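Local coordinates for protein putative acyl-CoA thioester hydrolase YbhC (Escherichia coli K-12, PDB 3GRH) that is a putative thioesterase of the outer membrane, built on the pectinesterase beta-helix fold yet neither binding pectin nor showing pectinesterase activity, at residues S27-P32 against M404-N409; T70-P75 against T131-G136; P75-G80 against Q108-M113; G320-N325 against V353-A358. One frame throughout, in Å; residues are numbered along the deposited sequence.

Contact 1: S27-P32 against M404-N409; sequences SDQTAP and MWEYNN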
loop_
_atom_site.group_PDB
_atom_site.type_symbol
_atom_site.label_atom_id
_atom_site.label_comp_id
_atom_site.label_asym_id
_atom_site.label_seq_id
_atom_site.Cartn_x
_atom_site.Cartn_y
_atom_site.Cartn_z
ATOM N N SER A 27 -26.887 -5.694 0.086
ATOM C CA SER A 27 -26.079 -5.023 1.083
ATOM C C SER A 27 -27.106 -4.220 1.815
ATOM O O SER A 27 -28.094 -3.721 1.213
ATOM C CB SER A 27 -25.059 -4.108 0.385
ATOM O OG SER A 27 -24.457 -3.167 1.271
ATOM N N ASP A 28 -26.946 -4.093 3.118
ATOM C CA ASP A 28 -27.873 -3.219 3.800
ATOM C C ASP A 28 -27.403 -1.790 3.846
ATOM O O ASP A 28 -28.019 -0.978 4.551
ATOM C CB ASP A 28 -28.206 -3.728 5.210
ATOM C CG ASP A 28 -29.661 -3.453 5.605
ATOM O OD1 ASP A 28 -30.029 -2.263 5.821
ATOM O OD2 ASP A 28 -30.438 -4.430 5.712
ATOM N N GLN A 29 -26.320 -1.446 3.131
ATOM C CA GLN A 29 -25.789 -0.104 3.161
ATOM C C GLN A 29 -26.532 0.767 2.147
ATOM O O GLN A 29 -26.585 0.449 0.956
ATOM C CB GLN A 29 -24.289 -0.118 2.815
ATOM C CG GLN A 29 -23.439 -0.847 3.784
ATOM C CD GLN A 29 -21.983 -0.522 3.614
ATOM O OE1 GLN A 29 -21.502 -0.461 2.473
ATOM N NE2 GLN A 29 -21.246 -0.402 4.724
ATOM N N THR A 30 -27.161 1.824 2.648
ATOM C CA THR A 30 -28.076 2.659 1.826
ATOM C C THR A 30 -27.595 4.089 1.891
ATOM O O THR A 30 -27.280 4.568 2.980
ATOM C CB THR A 30 -29.585 2.517 2.197
ATOM O OG1 THR A 30 -30.006 3.562 3.071
ATOM C CG2 THR A 30 -29.939 1.142 2.820
ATOM N N ALA A 31 -27.445 4.703 0.715
ATOM C CA ALA A 31 -27.025 6.081 0.582
ATOM C C ALA A 31 -28.116 7.025 1.151
ATOM O O ALA A 31 -29.313 6.790 0.988
ATOM C CB ALA A 31 -26.752 6.416 -0.846
ATOM N N PRO A 32 -27.712 8.153 1.758
ATOM C CA PRO A 32 -26.363 8.674 1.824
ATOM C C PRO A 32 -25.524 8.262 2.994
ATOM O O PRO A 32 -24.383 8.743 3.077
ATOM C CB PRO A 32 -26.620 10.156 1.885
ATOM C CG PRO A 32 -27.800 10.238 2.750
ATOM C CD PRO A 32 -28.669 9.083 2.368
ATOM N N MET A 404 -13.805 9.675 2.626
ATOM C CA MET A 404 -13.784 8.246 2.946
ATOM C C MET A 404 -15.215 7.693 2.851
ATOM O O MET A 404 -16.142 8.097 3.574
ATOM C CB MET A 404 -13.074 8.110 4.323
ATOM C CG MET A 404 -11.801 8.812 4.214
ATOM S SD MET A 404 -11.176 9.484 5.631
ATOM C CE MET A 404 -10.181 8.108 5.806
ATOM N N TRP A 405 -15.375 6.773 1.912
ATOM C CA TRP A 405 -16.683 6.309 1.471
ATOM C C TRP A 405 -16.827 4.801 1.324
ATOM O O TRP A 405 -15.822 4.126 1.150
ATOM C CB TRP A 405 -16.987 6.838 0.075
ATOM C CG TRP A 405 -16.647 8.273 -0.194
ATOM C CD1 TRP A 405 -15.538 8.695 -0.752
ATOM C CD2 TRP A 405 -17.431 9.456 0.107
ATOM N NE1 TRP A 405 -15.561 10.087 -0.891
ATOM C CE2 TRP A 405 -16.685 10.571 -0.314
ATOM C CE3 TRP A 405 -18.659 9.680 0.710
ATOM C CZ2 TRP A 405 -17.162 11.880 -0.192
ATOM C CZ3 TRP A 405 -19.121 10.980 0.836
ATOM C CH2 TRP A 405 -18.417 12.047 0.387
ATOM N N GLU A 406 -18.077 4.317 1.450
ATOM C CA GLU A 406 -18.383 2.927 1.254
ATOM C C GLU A 406 -19.484 2.793 0.265
ATOM O O GLU A 406 -20.288 3.685 0.100
ATOM C CB GLU A 406 -18.822 2.300 2.522
ATOM C CG GLU A 406 -17.690 2.110 3.518
ATOM C CD GLU A 406 -18.186 1.474 4.714
ATOM O OE1 GLU A 406 -18.428 0.198 4.783
ATOM O OE2 GLU A 406 -18.495 2.296 5.578
ATOM N N TYR A 407 -19.502 1.689 -0.432
ATOM C CA TYR A 407 -20.591 1.304 -1.344
ATOM C C TYR A 407 -20.790 -0.207 -1.439
ATOM O O TYR A 407 -19.835 -0.944 -1.682
ATOM C CB TYR A 407 -20.304 1.832 -2.738
ATOM C CG TYR A 407 -21.333 1.482 -3.774
ATOM C CD1 TYR A 407 -22.583 2.029 -3.735
ATOM C CD2 TYR A 407 -21.018 0.613 -4.826
ATOM C CE1 TYR A 407 -23.511 1.742 -4.688
ATOM C CE2 TYR A 407 -21.965 0.281 -5.748
ATOM C CZ TYR A 407 -23.191 0.890 -5.691
ATOM O OH TYR A 407 -24.126 0.559 -6.648
ATOM N N ASN A 408 -22.008 -0.672 -1.126
ATOM C CA ASN A 408 -22.346 -2.095 -1.377
ATOM C C ASN A 408 -21.457 -3.120 -0.635
ATOM O O ASN A 408 -21.112 -4.178 -1.160
ATOM C CB ASN A 408 -22.303 -2.364 -2.876
ATOM C CG ASN A 408 -23.088 -3.583 -3.242
ATOM O OD1 ASN A 408 -24.166 -3.831 -2.690
ATOM N ND2 ASN A 408 -22.559 -4.395 -4.164
ATOM N N ASN A 409 -21.150 -2.819 0.617
ATOM C CA ASN A 409 -20.370 -3.769 1.421
ATOM C C ASN A 409 -21.300 -4.685 2.175
ATOM O O ASN A 409 -22.488 -4.377 2.362
ATOM C CB ASN A 409 -19.406 -3.067 2.333
ATOM C CG ASN A 409 -18.397 -2.207 1.590
ATOM O OD1 ASN A 409 -18.075 -1.065 2.013
ATOM N ND2 ASN A 409 -17.811 -2.743 0.580
HETATM O O HOH W 1 -24.667 -5.325 4.300
HETATM O O HOH W 2 -24.614 0.464 -0.972
#

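Contact 2: T70-P75 against T131-G136; sequences TLPAQP and TLYGTG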
loop_
_atom_site.group_PDB
_atom_site.type_symbol
_atom_site.label_atom_id
_atom_site.label_comp_id
_atom_site.label_asym_id
_atom_site.label_seq_id
_atom_site.Cartn_x
_atom_site.Cartn_y
_atom_site.Cartn_z
ATOM N N THR A 70 3.163 -12.060 -16.321
ATOM C CA THR A 70 3.398 -13.255 -17.123
ATOM C C THR A 70 4.795 -13.707 -16.901
ATOM O O THR A 70 5.691 -12.905 -17.053
ATOM C CB THR A 70 3.356 -12.949 -18.629
ATOM O OG1 THR A 70 2.134 -12.294 -18.956
ATOM C CG2 THR A 70 3.504 -14.241 -19.452
ATOM N N LEU A 71 4.993 -14.935 -16.489
ATOM C CA LEU A 71 6.367 -15.341 -16.221
ATOM C C LEU A 71 6.997 -15.980 -17.436
ATOM O O LEU A 71 6.329 -16.664 -18.196
ATOM C CB LEU A 71 6.358 -16.317 -15.075
ATOM C CG LEU A 71 5.841 -15.723 -13.755
ATOM C CD1 LEU A 71 6.105 -16.839 -12.718
ATOM C CD2 LEU A 71 6.420 -14.323 -13.323
ATOM N N PRO A 72 8.303 -15.770 -17.601
ATOM C CA PRO A 72 9.045 -16.195 -18.767
ATOM C C PRO A 72 9.375 -17.640 -18.615
ATOM O O PRO A 72 9.354 -18.170 -17.504
ATOM C CB PRO A 72 10.319 -15.340 -18.636
ATOM C CG PRO A 72 10.558 -15.318 -17.176
ATOM C CD PRO A 72 9.173 -15.107 -16.611
ATOM N N ALA A 73 9.766 -18.290 -19.704
ATOM C CA ALA A 73 10.153 -19.673 -19.600
ATOM C C ALA A 73 11.461 -19.809 -18.854
ATOM O O ALA A 73 11.680 -20.790 -18.128
ATOM C CB ALA A 73 10.214 -20.284 -20.985
ATOM N N GLN A 74 12.302 -18.772 -18.962
ATOM C CA GLN A 74 13.566 -18.696 -18.255
ATOM C C GLN A 74 13.766 -17.339 -17.594
ATOM O O GLN A 74 13.662 -16.312 -18.242
ATOM C CB GLN A 74 14.757 -18.953 -19.199
ATOM C CG GLN A 74 15.004 -20.438 -19.426
ATOM C CD GLN A 74 15.670 -21.084 -18.216
ATOM O OE1 GLN A 74 16.709 -20.614 -17.723
ATOM N NE2 GLN A 74 15.056 -22.143 -17.706
ATOM N N PRO A 75 14.045 -17.316 -16.294
ATOM C CA PRO A 75 14.326 -15.976 -15.786
ATOM C C PRO A 75 15.692 -15.420 -16.151
ATOM O O PRO A 75 16.576 -16.143 -16.577
ATOM C CB PRO A 75 14.251 -16.159 -14.284
ATOM C CG PRO A 75 14.540 -17.628 -14.080
ATOM C CD PRO A 75 14.052 -18.351 -15.254
ATOM N N THR A 131 10.600 -7.427 -12.726
ATOM C CA THR A 131 9.644 -8.405 -12.123
ATOM C C THR A 131 10.375 -9.282 -11.171
ATOM O O THR A 131 11.335 -9.904 -11.527
ATOM C CB THR A 131 8.956 -9.228 -13.180
ATOM O OG1 THR A 131 8.232 -8.351 -14.070
ATOM C CG2 THR A 131 7.984 -10.224 -12.545
ATOM N N LEU A 132 9.938 -9.335 -9.923
ATOM C CA LEU A 132 10.541 -10.200 -8.904
ATOM C C LEU A 132 9.468 -11.167 -8.433
ATOM O O LEU A 132 8.385 -10.728 -8.048
ATOM C CB LEU A 132 11.035 -9.342 -7.740
ATOM C CG LEU A 132 11.706 -10.045 -6.607
ATOM C CD1 LEU A 132 13.062 -10.572 -7.023
ATOM C CD2 LEU A 132 11.827 -9.089 -5.433
ATOM N N TYR A 133 9.752 -12.458 -8.478
ATOM C CA TYR A 133 8.759 -13.436 -8.158
ATOM C C TYR A 133 9.332 -14.603 -7.433
ATOM O O TYR A 133 10.471 -15.006 -7.703
ATOM C CB TYR A 133 8.061 -13.884 -9.415
ATOM C CG TYR A 133 8.855 -14.623 -10.448
ATOM C CD1 TYR A 133 8.841 -16.011 -10.538
ATOM C CD2 TYR A 133 9.601 -13.917 -11.391
ATOM C CE1 TYR A 133 9.554 -16.633 -11.498
ATOM C CE2 TYR A 133 10.341 -14.553 -12.314
ATOM C CZ TYR A 133 10.274 -15.897 -12.403
ATOM O OH TYR A 133 10.978 -16.592 -13.350
ATOM N N GLY A 134 8.536 -15.101 -6.509
ATOM C CA GLY A 134 8.892 -16.316 -5.794
ATOM C C GLY A 134 8.552 -17.533 -6.537
ATOM O O GLY A 134 7.549 -17.555 -7.288
ATOM N N THR A 135 9.307 -18.581 -6.240
ATOM C CA THR A 135 9.056 -19.892 -6.906
ATOM C C THR A 135 8.618 -20.986 -5.943
ATOM O O THR A 135 8.564 -22.197 -6.325
ATOM C CB THR A 135 10.243 -20.299 -7.729
ATOM O OG1 THR A 135 11.319 -20.627 -6.858
ATOM C CG2 THR A 135 10.627 -19.228 -8.742
ATOM N N GLY A 136 8.190 -20.592 -4.758
ATOM C CA GLY A 136 7.635 -21.523 -3.783
ATOM C C GLY A 136 6.196 -21.921 -4.131
ATOM O O GLY A 136 5.558 -21.266 -5.001
#

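Contact 3: P75-G80 against Q108-M113; sequences PDFVVG and QYIAVM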
loop_
_atom_site.group_PDB
_atom_site.type_symbol
_atom_site.label_atom_id
_atom_site.label_comp_id
_atom_site.label_asym_id
_atom_site.label_seq_id
_atom_site.Cartn_x
_atom_site.Cartn_y
_atom_site.Cartn_z
ATOM N N PRO A 75 14.045 -17.316 -16.294
ATOM C CA PRO A 75 14.326 -15.976 -15.786
ATOM C C PRO A 75 15.692 -15.420 -16.151
ATOM O O PRO A 75 16.576 -16.143 -16.577
ATOM C CB PRO A 75 14.251 -16.159 -14.284
ATOM C CG PRO A 75 14.540 -17.628 -14.080
ATOM C CD PRO A 75 14.052 -18.351 -15.254
ATOM N N ASP A 76 15.840 -14.109 -15.994
ATOM C CA ASP A 76 17.107 -13.452 -16.246
ATOM C C ASP A 76 18.091 -13.700 -15.126
ATOM O O ASP A 76 19.303 -13.822 -15.398
ATOM C CB ASP A 76 16.912 -11.953 -16.448
ATOM C CG ASP A 76 16.097 -11.646 -17.689
ATOM O OD1 ASP A 76 16.650 -11.798 -18.794
ATOM O OD2 ASP A 76 14.916 -11.263 -17.602
ATOM N N PHE A 77 17.577 -13.725 -13.907
ATOM C CA PHE A 77 18.365 -13.929 -12.705
ATOM C C PHE A 77 17.615 -14.827 -11.747
ATOM O O PHE A 77 16.390 -14.895 -11.750
ATOM C CB PHE A 77 18.614 -12.600 -12.013
ATOM C CG PHE A 77 19.283 -11.601 -12.886
ATOM C CD1 PHE A 77 20.645 -11.671 -13.069
ATOM C CD2 PHE A 77 18.561 -10.667 -13.595
ATOM C CE1 PHE A 77 21.312 -10.782 -13.931
ATOM C CE2 PHE A 77 19.204 -9.775 -14.424
ATOM C CZ PHE A 77 20.569 -9.828 -14.594
ATOM N N VAL A 78 18.410 -15.603 -10.988
ATOM C CA VAL A 78 17.875 -16.481 -9.969
ATOM C C VAL A 78 18.557 -16.272 -8.630
ATOM O O VAL A 78 19.769 -16.454 -8.549
ATOM C CB VAL A 78 18.010 -17.946 -10.311
ATOM C CG1 VAL A 78 17.314 -18.747 -9.235
ATOM C CG2 VAL A 78 17.371 -18.242 -11.684
ATOM N N VAL A 79 17.781 -15.991 -7.581
ATOM C CA VAL A 79 18.316 -15.767 -6.255
ATOM C C VAL A 79 18.012 -17.000 -5.457
ATOM O O VAL A 79 16.880 -17.535 -5.497
ATOM C CB VAL A 79 17.678 -14.528 -5.606
ATOM C CG1 VAL A 79 18.246 -14.339 -4.245
ATOM C CG2 VAL A 79 17.866 -13.252 -6.427
ATOM N N GLY A 80 19.007 -17.499 -4.724
ATOM C CA GLY A 80 18.836 -18.727 -4.018
ATOM C C GLY A 80 20.002 -18.970 -3.118
ATOM O O GLY A 80 20.924 -18.161 -3.045
ATOM N N GLN A 108 12.983 -7.178 -17.030
ATOM C CA GLN A 108 13.816 -8.251 -16.515
ATOM C C GLN A 108 13.155 -8.957 -15.412
ATOM O O GLN A 108 12.444 -8.321 -14.646
ATOM C CB GLN A 108 15.135 -7.730 -16.050
ATOM C CG GLN A 108 15.785 -7.077 -17.173
ATOM C CD GLN A 108 17.089 -6.606 -16.840
ATOM O OE1 GLN A 108 18.052 -7.364 -16.883
ATOM N NE2 GLN A 108 17.178 -5.328 -16.561
ATOM N N TYR A 109 13.349 -10.268 -15.375
ATOM C CA TYR A 109 12.689 -11.153 -14.448
ATOM C C TYR A 109 13.690 -11.801 -13.515
ATOM O O TYR A 109 14.666 -12.383 -13.979
ATOM C CB TYR A 109 11.978 -12.246 -15.226
ATOM C CG TYR A 109 10.833 -11.737 -16.051
ATOM C CD1 TYR A 109 9.572 -11.737 -15.544
ATOM C CD2 TYR A 109 11.038 -11.329 -17.365
ATOM C CE1 TYR A 109 8.531 -11.272 -16.284
ATOM C CE2 TYR A 109 9.952 -10.878 -18.138
ATOM C CZ TYR A 109 8.723 -10.834 -17.531
ATOM O OH TYR A 109 7.561 -10.442 -18.184
ATOM N N ILE A 110 13.424 -11.681 -12.212
ATOM C CA ILE A 110 14.272 -12.200 -11.168
ATOM C C ILE A 110 13.454 -13.194 -10.394
ATOM O O ILE A 110 12.465 -12.853 -9.764
ATOM C CB ILE A 110 14.774 -11.098 -10.223
ATOM C CG1 ILE A 110 15.571 -10.091 -10.992
ATOM C CG2 ILE A 110 15.645 -11.744 -9.090
ATOM C CD1 ILE A 110 15.854 -8.752 -10.230
ATOM N N ALA A 111 13.829 -14.455 -10.484
ATOM C CA ALA A 111 13.162 -15.538 -9.713
ATOM C C ALA A 111 13.831 -15.661 -8.383
ATOM O O ALA A 111 15.057 -15.568 -8.329
ATOM C CB ALA A 111 13.226 -16.878 -10.481
ATOM N N VAL A 112 13.060 -15.876 -7.326
ATOM C CA VAL A 112 13.616 -16.050 -5.987
ATOM C C VAL A 112 13.164 -17.431 -5.449
ATOM O O VAL A 112 11.987 -17.743 -5.380
ATOM C CB VAL A 112 13.174 -14.936 -5.021
ATOM C CG1 VAL A 112 13.943 -15.172 -3.718
ATOM C CG2 VAL A 112 13.471 -13.531 -5.549
ATOM N N MET A 113 14.148 -18.278 -5.129
ATOM C CA MET A 113 13.915 -19.614 -4.639
ATOM C C MET A 113 13.437 -19.560 -3.202
ATOM O O MET A 113 13.733 -18.638 -2.466
ATOM C CB MET A 113 15.196 -20.444 -4.701
ATOM C CG MET A 113 15.588 -20.740 -6.100
ATOM S SD MET A 113 16.953 -21.838 -6.218
ATOM C CE MET A 113 16.316 -23.356 -5.479
#

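Contact 4: G320-N325 against V353-A358; sequences GFLAVN and VIRDSA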
loop_
_atom_site.group_PDB
_atom_site.type_symbol
_atom_site.label_atom_id
_atom_site.label_comp_id
_atom_site.label_asym_id
_atom_site.label_seq_id
_atom_site.Cartn_x
_atom_site.Cartn_y
_atom_site.Cartn_z
ATOM N N GLY A 320 -7.586 8.414 -4.556
ATOM C CA GLY A 320 -6.683 7.839 -3.636
ATOM C C GLY A 320 -6.674 6.322 -3.667
ATOM O O GLY A 320 -6.191 5.768 -4.618
ATOM N N PHE A 321 -7.346 5.725 -2.707
ATOM C CA PHE A 321 -7.395 4.281 -2.560
ATOM C C PHE A 321 -8.697 3.696 -2.942
ATOM O O PHE A 321 -9.732 4.261 -2.561
ATOM C CB PHE A 321 -7.043 3.841 -1.147
ATOM C CG PHE A 321 -5.686 4.252 -0.640
ATOM C CD1 PHE A 321 -4.651 4.585 -1.446
ATOM C CD2 PHE A 321 -5.449 4.163 0.680
ATOM C CE1 PHE A 321 -3.375 4.991 -0.920
ATOM C CE2 PHE A 321 -4.215 4.603 1.215
ATOM C CZ PHE A 321 -3.195 4.973 0.436
ATOM N N LEU A 322 -8.725 2.543 -3.640
ATOM C CA LEU A 322 -9.991 1.864 -3.906
ATOM C C LEU A 322 -9.807 0.447 -3.459
ATOM O O LEU A 322 -8.830 -0.155 -3.877
ATOM C CB LEU A 322 -10.295 1.800 -5.401
ATOM C CG LEU A 322 -11.490 1.028 -5.832
ATOM C CD1 LEU A 322 -12.729 1.705 -5.195
ATOM C CD2 LEU A 322 -11.558 1.044 -7.390
ATOM N N ALA A 323 -10.667 -0.061 -2.572
ATOM C CA ALA A 323 -10.654 -1.482 -2.211
ATOM C C ALA A 323 -11.941 -2.042 -2.768
ATOM O O ALA A 323 -13.030 -1.549 -2.442
ATOM C CB ALA A 323 -10.623 -1.592 -0.711
ATOM N N VAL A 324 -11.818 -3.027 -3.641
ATOM C CA VAL A 324 -12.960 -3.669 -4.347
ATOM C C VAL A 324 -12.904 -5.145 -4.174
ATOM O O VAL A 324 -11.847 -5.752 -4.254
ATOM C CB VAL A 324 -13.011 -3.165 -5.837
ATOM C CG1 VAL A 324 -11.758 -3.472 -6.543
ATOM C CG2 VAL A 324 -14.191 -3.749 -6.547
ATOM N N ASN A 325 -13.997 -5.780 -3.830
ATOM C CA ASN A 325 -14.123 -7.203 -3.795
ATOM C C ASN A 325 -13.048 -7.795 -2.822
ATOM O O ASN A 325 -12.417 -8.856 -3.087
ATOM C CB ASN A 325 -13.934 -7.778 -5.203
ATOM C CG ASN A 325 -14.977 -7.303 -6.219
ATOM O OD1 ASN A 325 -14.726 -7.274 -7.414
ATOM N ND2 ASN A 325 -16.114 -6.965 -5.748
ATOM N N VAL A 353 -12.279 4.683 -1.101
ATOM C CA VAL A 353 -13.572 4.024 -1.297
ATOM C C VAL A 353 -13.417 2.546 -1.040
ATOM O O VAL A 353 -12.539 1.925 -1.609
ATOM C CB VAL A 353 -14.096 4.254 -2.714
ATOM C CG1 VAL A 353 -15.288 3.408 -3.029
ATOM C CG2 VAL A 353 -14.444 5.707 -2.955
ATOM N N ILE A 354 -14.255 1.985 -0.206
ATOM C CA ILE A 354 -14.346 0.559 -0.001
ATOM C C ILE A 354 -15.658 0.089 -0.547
ATOM O O ILE A 354 -16.709 0.564 -0.126
ATOM C CB ILE A 354 -14.219 0.195 1.494
ATOM C CG1 ILE A 354 -12.896 0.605 2.069
ATOM C CG2 ILE A 354 -14.340 -1.368 1.657
ATOM C CD1 ILE A 354 -12.850 0.422 3.621
ATOM N N ARG A 355 -15.599 -0.752 -1.578
ATOM C CA ARG A 355 -16.792 -1.221 -2.283
ATOM C C ARG A 355 -16.849 -2.691 -2.483
ATOM O O ARG A 355 -15.831 -3.349 -2.618
ATOM C CB ARG A 355 -17.003 -0.520 -3.619
ATOM C CG ARG A 355 -15.910 -0.688 -4.580
ATOM C CD ARG A 355 -16.179 0.103 -5.884
ATOM N NE ARG A 355 -17.374 -0.409 -6.578
ATOM C CZ ARG A 355 -18.067 0.261 -7.501
ATOM N NH1 ARG A 355 -17.678 1.402 -7.981
ATOM N NH2 ARG A 355 -19.127 -0.378 -8.033
ATOM N N ASP A 356 -18.050 -3.218 -2.492
ATOM C CA ASP A 356 -18.258 -4.589 -2.839
ATOM C C ASP A 356 -17.408 -5.605 -2.005
ATOM O O ASP A 356 -16.986 -6.663 -2.511
ATOM C CB ASP A 356 -18.018 -4.806 -4.343
ATOM C CG ASP A 356 -18.773 -3.816 -5.213
ATOM O OD1 ASP A 356 -20.009 -3.694 -5.049
ATOM O OD2 ASP A 356 -18.113 -3.143 -6.094
ATOM N N SER A 357 -17.180 -5.255 -0.754
ATOM C CA SER A 357 -16.276 -5.937 0.115
ATOM C C SER A 357 -16.942 -6.507 1.350
ATOM O O SER A 357 -17.988 -6.058 1.770
ATOM C CB SER A 357 -15.146 -5.006 0.521
ATOM O OG SER A 357 -14.311 -4.756 -0.628
ATOM N N ALA A 358 -16.329 -7.536 1.925
ATOM C CA ALA A 358 -16.854 -8.182 3.119
ATOM C C ALA A 358 -16.109 -7.536 4.302
ATOM O O ALA A 358 -14.882 -7.575 4.327
ATOM C CB ALA A 358 -16.567 -9.695 3.087
#

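Contact 1: S27-P32 against M404-N409
Gln29 and Ser27 supply the side-chain hydrogen bonds that fasten 27-32, a loop near the N terminus, to 404-409. The amide of Gln29 works at both ends. Its NE2 gives a nearly straight bond to Glu406 OE1 (2.9 Å, 170° at the hydrogen); Glu406 OE1 lies in the plane of the Gln29 amide, but NE2 meets it from above the carboxylate plane, the two planes being 73° apart. Its OE1 accepts from Asn409 N at 3.0 Å, with that donor well above the carbonyl plane. Glutamine suits this place because one flat group can donate to an acid and accept from a backbone N-H together. With alanine at Gln29, Asn409 N and Glu406 OE1 would probably each lose this partner, and the loop would be freer to move. Glu406 is also bound by Arg37 in a salt bridge through its other oxygen, and Gln29 NE2 has a second acceptor in Ser414 O.

The strand 403-407 is the last of the long parallel sheet of this right-handed beta-helix, so the loop lies against the C-terminal end of the solenoid.

Hydroxyl bonds come next. Ser27 OG, turned anti to its own nitrogen (chi1 165°), is thereby carried to Asn409 O, which it meets at 2.6 Å. Ser27 OG in turn accepts from Gln29 N, an ST turn that fixes the bend of the loop.

Two waters bridge the backbones: one accepts from Asp28 N and donates to Asn409 O, while the other accepts from Asn408 N, 2.8 Å away, and donates to Gln29 O.

Contact 2: T70-P75 against T131-G136
Leu71 lies across the ring of Tyr133, where a loop crosses the outside of the beta-helix. Tyr133 belongs to strand 130-134, one strand of the long parallel sheet, and 70-75 is the irregular chain that runs over that sheet just before strand 77-79 enters it.

The tight part is the leucine against the ring. Methyl CD2 sits over the middle of one face, 3.8 Å from the ring centroid and only 14° off the normal, a CH-pi contact. The other methyl, CD1, is shifted toward one side of the ring and reaches Tyr133 CD1 at 3.6 Å. A branched leucine suits the place because its two methyls spread over the flat surface together. Tyr133 points its CB toward the loop, and CG, set between the backbone N and the carbonyl carbon (chi1 65°, a crowded position), places the ring under Leu71.

Packing is looser on the solvent side, where Leu71 is exposed despite this contact and its CD2 only just reaches Thr131 CG2, at 4.5 Å. Thr131 turns its hydroxyl elsewhere, to Gln204 and Arg107. Pro72 touches more distantly, its CD 4.0 Å from Tyr133 OH. Cutting Tyr133 back to alanine would probably open a gap beneath Leu71 and take from Pro72 and Pro75 the phenol they rest against.

Proline fits such a loop, since its ring stiffens an irregular backbone and offers apolar carbons to the phenol. Pro75 comes nearest the far end of the tyrosine, its side chain at about a right angle to it, with CB 3.4 Å from Tyr133 OH.

Contact 3: P75-G80 against Q108-M113
Val79 and Ile110 pack obliquely on one face of the sheet, CG2 to CG2 at 3.8 Å. CG2 of the valine lies beside the backbone N (chi1 180° for CG1), which turns that methyl to the isoleucine. Phe77 joins them, its CD2 4.0 Å from Ile110 CG1, and helix 92-100 covers this face through Ala95, Ala98 and Ala99. Branched and aromatic residues suit a strand whose side chains must fill a helix interface. On the other face Pro75 CG rests on the small Ala111 CB, and Val78 CG1 on Met113 CG.

Between the faces run the parallel backbone bonds: Ala111 N to Phe77 O, Val79 N to Ala111 O, and Met113 N to Val79 O, the last at 175°. This pairs the two strands of a beta-alpha-beta unit at the N-terminal end of the beta-helix.

Outward, Gln108 OE1 meets the Phe77 ring at its edge, in plane, 3.6 Å from CE2, while its amide is held by Ala99 and Lys102. Asp76 OD2 accepts from Tyr109 N at 2.9 Å through its anti lone pair, and Tyr109 O takes both Asp76 N and Phe77 N.

The aspartate thus stands in for a backbone acceptor where the strand begins, so the ladder continues past regular pairing.

Contact 4: G320-N325 against V353-A358
Ala323 and Arg355 lie in neighbouring rungs of the parallel beta-helix, strands 321-324 and 351-355, whose facing N-H and C=O groups satisfy each other, while Leu322 and Val324 turn theirs to strand 287-291. Val353 N gives to Phe321 O, Ala323 N to Val353 O, and Arg355 N to Ala323 O at 2.8 Å and a nearly straight 176°. Ladder bonding ends at Arg355 O, which accepts twice: from Asn325 N at 3.3 Å, in the carbonyl plane, and from Ser357 OG at 2.9 Å, from above that plane. Serine is apt here, its short hydroxyl folding back on the turn and also accepting from Ser326 N.

Beside the ladder, Leu322 CD1 packs on Val353 CG1 at 3.8 Å and Val324 lies alongside the Arg355 stem. On the opposite face Ala323 lies beside Ile354, its small CB packing with Phe309 and Phe328.

Each charged group has a partner beyond the other. Arg355 CG sits between the backbone N and carbonyl carbon (chi1 60°), and the chain bends at chi3 to bring NE to Asp356; NH1 binds Phe48 O. Asp356 OD1 accepts from Asn408. Asn325 ND2 reaches Asp356 O only weakly, at 3.4 Å. The salt bridge joins Arg355 NE to Asp356 OD2 at 2.9 Å, from above the carboxylate plane.

From the N terminus, the chain opens contact 1 at 27-32 and closes it only at 404-409, so a loop of nearly the whole protein contains the other three. Contact 2 opens at 70-75 and closes at 131-136; contact 3, which shares Pro75 with it, opens and closes within that span. Contact 4 follows in series, closing a much later loop from 320-325 to 353-358. Contact 3 pairs the first two strands of the long sheet and contact 2 lays the preceding loop on the third; contact 4 pairs late strands, and contact 1 fastens the N-terminal loop to the last, the two touching through strands 351-355 and 403-407. The centres of contacts 1 and 3 lie about 43 Å apart.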